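Local coordinates for Csc2 (Thermofilum pendens, PDB 4TXD), which probably binds CRISPR RNA as the Cas7-family backbone subunit of a type I-D interference complex, and carries a zinc ion, at residues R60-A72 / L268-V280. Sequence-based numbering, arbitrary orientation.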
loop_
_atom_site.group_PDB
_atom_site.type_symbol
_atom_site.label_atom_id
_atom_site.label_comp_id
_atom_site.label_asym_id
_atom_site.label_seq_id
_atom_site.Cartn_x
_atom_site.Cartn_y
_atom_site.Cartn_z
ATOM N N ARG A 60 -0.123 2.056 -14.838
ATOM C CA ARG A 60 -0.042 1.769 -16.262
ATOM C C ARG A 60 0.883 0.597 -16.571
ATOM O O ARG A 60 2.033 0.537 -16.127
ATOM C CB ARG A 60 0.407 3.009 -17.040
ATOM C CG ARG A 60 0.145 2.871 -18.529
ATOM C CD ARG A 60 0.582 4.078 -19.308
ATOM N NE ARG A 60 0.008 4.039 -20.649
ATOM C CZ ARG A 60 0.373 4.850 -21.632
ATOM N NH1 ARG A 60 1.319 5.748 -21.416
ATOM N NH2 ARG A 60 -0.205 4.761 -22.826
ATOM N N ALA A 61 0.358 -0.340 -17.350
ATOM C CA ALA A 61 1.115 -1.486 -17.819
ATOM C C ALA A 61 2.202 -1.081 -18.834
ATOM O O ALA A 61 1.885 -0.598 -19.923
ATOM C CB ALA A 61 0.162 -2.504 -18.444
ATOM N N ALA A 62 3.466 -1.298 -18.487
ATOM C CA ALA A 62 4.581 -0.976 -19.397
ATOM C C ALA A 62 4.703 -2.037 -20.491
ATOM O O ALA A 62 4.648 -1.727 -21.676
ATOM C CB ALA A 62 5.887 -0.846 -18.622
ATOM N N ASN A 63 4.876 -3.282 -20.045
ATOM C CA ASN A 63 4.775 -4.467 -20.885
ATOM C C ASN A 63 3.386 -5.104 -20.738
ATOM O O ASN A 63 2.428 -4.429 -20.372
ATOM C CB ASN A 63 5.873 -5.479 -20.519
ATOM C CG ASN A 63 5.962 -5.758 -19.005
ATOM O OD1 ASN A 63 5.026 -5.490 -18.245
ATOM N ND2 ASN A 63 7.101 -6.312 -18.573
ATOM N N TYR A 64 3.220 -6.278 -21.008
ATOM C CA TYR A 64 2.063 -7.087 -20.634
ATOM C C TYR A 64 2.043 -7.303 -19.127
ATOM O O TYR A 64 3.060 -7.550 -18.570
ATOM C CB TYR A 64 2.043 -8.447 -21.345
ATOM C CG TYR A 64 1.468 -8.440 -22.728
ATOM C CD1 TYR A 64 2.248 -8.140 -23.823
ATOM C CD2 TYR A 64 0.137 -8.727 -22.953
ATOM C CE1 TYR A 64 1.724 -8.126 -25.081
ATOM C CE2 TYR A 64 -0.379 -8.714 -24.212
ATOM C CZ TYR A 64 0.421 -8.398 -25.274
ATOM O OH TYR A 64 -0.107 -8.380 -26.518
ATOM N N LEU A 65 0.871 -7.217 -18.509
ATOM C CA LEU A 65 0.684 -7.592 -17.123
ATOM C C LEU A 65 -0.006 -8.931 -17.024
ATOM O O LEU A 65 -1.017 -9.066 -17.627
ATOM C CB LEU A 65 -0.201 -6.624 -16.395
ATOM C CG LEU A 65 0.323 -5.314 -15.916
ATOM C CD1 LEU A 65 -0.729 -4.606 -15.108
ATOM C CD2 LEU A 65 1.579 -5.552 -15.113
ATOM N N LEU A 66 0.428 -9.834 -16.296
ATOM C CA LEU A 66 -0.238 -11.121 -16.140
ATOM C C LEU A 66 -0.997 -11.153 -14.816
ATOM O O LEU A 66 -0.413 -10.943 -13.755
ATOM C CB LEU A 66 0.773 -12.266 -16.209
ATOM C CG LEU A 66 1.827 -12.209 -17.318
ATOM C CD1 LEU A 66 2.735 -13.433 -17.263
ATOM C CD2 LEU A 66 1.183 -12.074 -18.689
ATOM N N LEU A 67 -2.156 -11.337 -14.827
ATOM C CA LEU A 67 -3.082 -11.541 -13.725
ATOM C C LEU A 67 -3.454 -13.016 -13.544
ATOM O O LEU A 67 -3.834 -13.648 -14.454
ATOM C CB LEU A 67 -4.356 -10.722 -13.865
ATOM C CG LEU A 67 -4.224 -9.212 -13.999
ATOM C CD1 LEU A 67 -5.541 -8.507 -14.240
ATOM C CD2 LEU A 67 -3.516 -8.630 -12.808
ATOM N N ARG A 68 -3.327 -13.500 -12.331
ATOM C CA ARG A 68 -3.698 -14.859 -11.996
ATOM C C ARG A 68 -4.569 -14.889 -10.768
ATOM O O ARG A 68 -4.320 -14.205 -9.846
ATOM C CB ARG A 68 -2.480 -15.695 -11.704
ATOM C CG ARG A 68 -1.524 -15.790 -12.826
ATOM C CD ARG A 68 -0.365 -16.662 -12.426
ATOM N NE ARG A 68 -0.292 -17.833 -13.238
ATOM C CZ ARG A 68 0.573 -17.987 -14.224
ATOM N NH1 ARG A 68 0.571 -19.092 -14.927
ATOM N NH2 ARG A 68 1.434 -17.036 -14.499
ATOM N N THR A 69 -5.615 -15.687 -10.807
ATOM C CA THR A 69 -6.453 -15.861 -9.621
ATOM C C THR A 69 -5.661 -16.562 -8.521
ATOM O O THR A 69 -4.701 -17.260 -8.812
ATOM C CB THR A 69 -7.715 -16.679 -9.940
ATOM O OG1 THR A 69 -7.330 -17.860 -10.655
ATOM C CG2 THR A 69 -8.664 -15.858 -10.802
ATOM N N GLU A 70 -6.054 -16.368 -7.264
ATOM C CA GLU A 70 -5.442 -17.101 -6.156
ATOM C C GLU A 70 -6.491 -17.633 -5.186
ATOM O O GLU A 70 -6.681 -17.076 -4.102
ATOM C CB GLU A 70 -4.453 -16.223 -5.390
ATOM C CG GLU A 70 -3.057 -16.814 -5.272
ATOM C CD GLU A 70 -2.169 -16.454 -6.451
ATOM O OE1 GLU A 70 -2.137 -17.220 -7.440
ATOM O OE2 GLU A 70 -1.502 -15.400 -6.386
ATOM N N GLY A 71 -7.168 -18.707 -5.570
ATOM C CA GLY A 71 -8.141 -19.325 -4.686
ATOM C C GLY A 71 -9.570 -18.936 -5.006
ATOM O O GLY A 71 -9.815 -17.905 -5.643
ATOM N N ALA A 72 -10.507 -19.771 -4.561
ATOM C CA ALA A 72 -11.930 -19.555 -4.792
ATOM C C ALA A 72 -12.328 -18.118 -4.479
ATOM O O ALA A 72 -11.858 -17.524 -3.504
ATOM C CB ALA A 72 -12.768 -20.539 -3.954
ATOM N N LEU A 268 6.464 -5.975 -10.716
ATOM C CA LEU A 268 5.488 -6.646 -9.858
ATOM C C LEU A 268 5.647 -8.143 -9.992
ATOM O O LEU A 268 5.796 -8.665 -11.102
ATOM C CB LEU A 268 4.054 -6.242 -10.217
ATOM C CG LEU A 268 3.705 -4.752 -10.226
ATOM C CD1 LEU A 268 2.214 -4.566 -10.479
ATOM C CD2 LEU A 268 4.129 -4.066 -8.913
ATOM N N GLY A 269 5.610 -8.837 -8.861
ATOM C CA GLY A 269 5.714 -10.284 -8.865
ATOM C C GLY A 269 5.468 -10.850 -7.481
ATOM O O GLY A 269 4.544 -10.435 -6.782
ATOM N N GLY A 270 6.314 -11.786 -7.075
ATOM C CA GLY A 270 6.119 -12.471 -5.815
ATOM C C GLY A 270 4.985 -13.458 -5.973
ATOM O O GLY A 270 4.853 -14.097 -7.012
ATOM N N ARG A 271 4.149 -13.572 -4.954
ATOM C CA ARG A 271 3.068 -14.543 -5.000
ATOM C C ARG A 271 1.708 -13.873 -5.110
ATOM O O ARG A 271 0.693 -14.488 -4.800
ATOM C CB ARG A 271 3.107 -15.441 -3.761
ATOM C CG ARG A 271 4.324 -16.348 -3.692
ATOM C CD ARG A 271 4.340 -17.274 -2.486
ATOM N NE ARG A 271 5.559 -18.076 -2.426
ATOM C CZ ARG A 271 5.876 -18.875 -1.419
ATOM N NH1 ARG A 271 5.061 -18.990 -0.378
ATOM N NH2 ARG A 271 7.008 -19.568 -1.449
ATOM N N SER A 272 1.677 -12.625 -5.569
ATOM C CA SER A 272 0.478 -11.805 -5.391
ATOM C C SER A 272 -0.542 -11.885 -6.519
ATOM O O SER A 272 -1.560 -11.211 -6.453
ATOM C CB SER A 272 0.865 -10.340 -5.200
ATOM O OG SER A 272 2.142 -10.223 -4.600
ATOM N N GLY A 273 -0.272 -12.667 -7.532
ATOM C CA GLY A 273 -1.201 -12.821 -8.618
ATOM C C GLY A 273 -1.220 -11.705 -9.657
ATOM O O GLY A 273 -2.116 -11.587 -10.437
ATOM N N ILE A 274 -0.189 -10.897 -9.634
ATOM C CA ILE A 274 0.026 -9.930 -10.656
ATOM C C ILE A 274 1.509 -9.886 -10.982
ATOM O O ILE A 274 2.319 -9.721 -10.164
ATOM C CB ILE A 274 -0.515 -8.552 -10.276
ATOM C CG1 ILE A 274 -0.248 -7.560 -11.387
ATOM C CG2 ILE A 274 0.076 -8.054 -8.983
ATOM C CD1 ILE A 274 -0.912 -6.247 -11.169
ATOM N N TYR A 275 1.816 -10.062 -12.221
ATOM C CA TYR A 275 3.233 -10.079 -12.724
ATOM C C TYR A 275 3.641 -9.327 -14.063
ATOM O O TYR A 275 2.802 -9.219 -14.888
ATOM C CB TYR A 275 3.553 -11.551 -13.016
ATOM C CG TYR A 275 3.133 -12.448 -11.872
ATOM C CD1 TYR A 275 3.961 -12.624 -10.766
ATOM C CD2 TYR A 275 1.887 -13.071 -11.868
ATOM C CE1 TYR A 275 3.571 -13.413 -9.704
ATOM C CE2 TYR A 275 1.492 -13.863 -10.811
ATOM C CZ TYR A 275 2.337 -14.030 -9.731
ATOM O OH TYR A 275 1.950 -14.816 -8.671
ATOM N N GLY A 276 4.567 -8.407 -13.869
ATOM C CA GLY A 276 4.958 -7.567 -14.991
ATOM C C GLY A 276 5.472 -6.223 -14.526
ATOM O O GLY A 276 5.669 -6.009 -13.328
ATOM N N THR A 277 5.677 -5.312 -15.472
ATOM C CA THR A 277 6.198 -3.988 -15.152
ATOM C C THR A 277 5.130 -2.912 -15.255
ATOM O O THR A 277 4.409 -2.829 -16.249
ATOM C CB THR A 277 7.374 -3.627 -16.092
ATOM O OG1 THR A 277 8.335 -4.690 -16.070
ATOM C CG2 THR A 277 8.027 -2.324 -15.668
ATOM N N VAL A 278 5.025 -2.076 -14.228
ATOM C CA VAL A 278 4.080 -0.980 -14.265
ATOM C C VAL A 278 4.780 0.342 -14.022
ATOM O O VAL A 278 5.937 0.381 -13.606
ATOM C CB VAL A 278 2.952 -1.128 -13.210
ATOM C CG1 VAL A 278 2.169 -2.423 -13.442
ATOM C CG2 VAL A 278 3.529 -1.062 -11.784
ATOM N N ARG A 279 4.054 1.414 -14.300
ATOM C CA ARG A 279 4.391 2.739 -13.822
ATOM C C ARG A 279 3.180 3.285 -13.079
ATOM O O ARG A 279 2.049 3.278 -13.584
ATOM C CB ARG A 279 4.801 3.673 -14.967
ATOM C CG ARG A 279 5.184 5.058 -14.473
ATOM C CD ARG A 279 5.730 5.959 -15.575
ATOM N NE ARG A 279 6.034 7.290 -15.050
ATOM C CZ ARG A 279 5.291 8.373 -15.262
ATOM N NH1 ARG A 279 4.201 8.298 -16.016
ATOM N NH2 ARG A 279 5.645 9.537 -14.731
ATOM N N VAL A 280 3.417 3.732 -11.855
ATOM C CA VAL A 280 2.356 4.247 -11.016
ATOM C C VAL A 280 2.532 5.732 -10.858
ATOM O O VAL A 280 3.651 6.202 -10.653
ATOM C CB VAL A 280 2.354 3.573 -9.613
ATOM C CG1 VAL A 280 1.261 4.169 -8.733
ATOM C CG2 VAL A 280 2.197 2.042 -9.743
#
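Leu67 and Ile274 lie side by side and point the same way, with Leu67 CD2 3.7 Å from Ile274 CG1. Ile274 holds CG1 anti to its backbone N (chi1 179°), which turns that branch to the leucine methyl; Val100 of helix 94-115 and Ile92 also touch Ile274. Further along, Leu65 meets Val278 at about a right angle, its CD2 3.6 Å from Val278 CG1; Leu65, on strand 65-68, thus touches Val278 of the other ladder, across the break. On the other face, Arg68 crosses Tyr275 at about a right angle, its CD 3.7 Å from Tyr275 CE2 in an oblique approach, guanidinium and ring planes being 72° apart. Because the arginine chain bends at chi3 (117°), its head leaves the phenol, and NH1 forms a salt bridge with Glu232.

Antiparallel backbone bonds fix both ladders. Leu66 N reaches Tyr275 O at 2.8 Å, and Tyr275 N returns to Leu66 O; Arg60 and Arg279 make a second reciprocal pair. Arg68 N binds Gly273 O at 3.0 Å, an oxygen that also accepts from Lys96 NZ. Between Ala61-Val278 and Leu66-Tyr275 the register shifts by two, the extra residues lying in the loop of 62-64, while the partner strand turns its corner at Gly276. The result is a pair of neighbouring antiparallel strands passing together from the large sheet, consistent with the RRM-like core of Cas7 proteins, into a small three-stranded sheet.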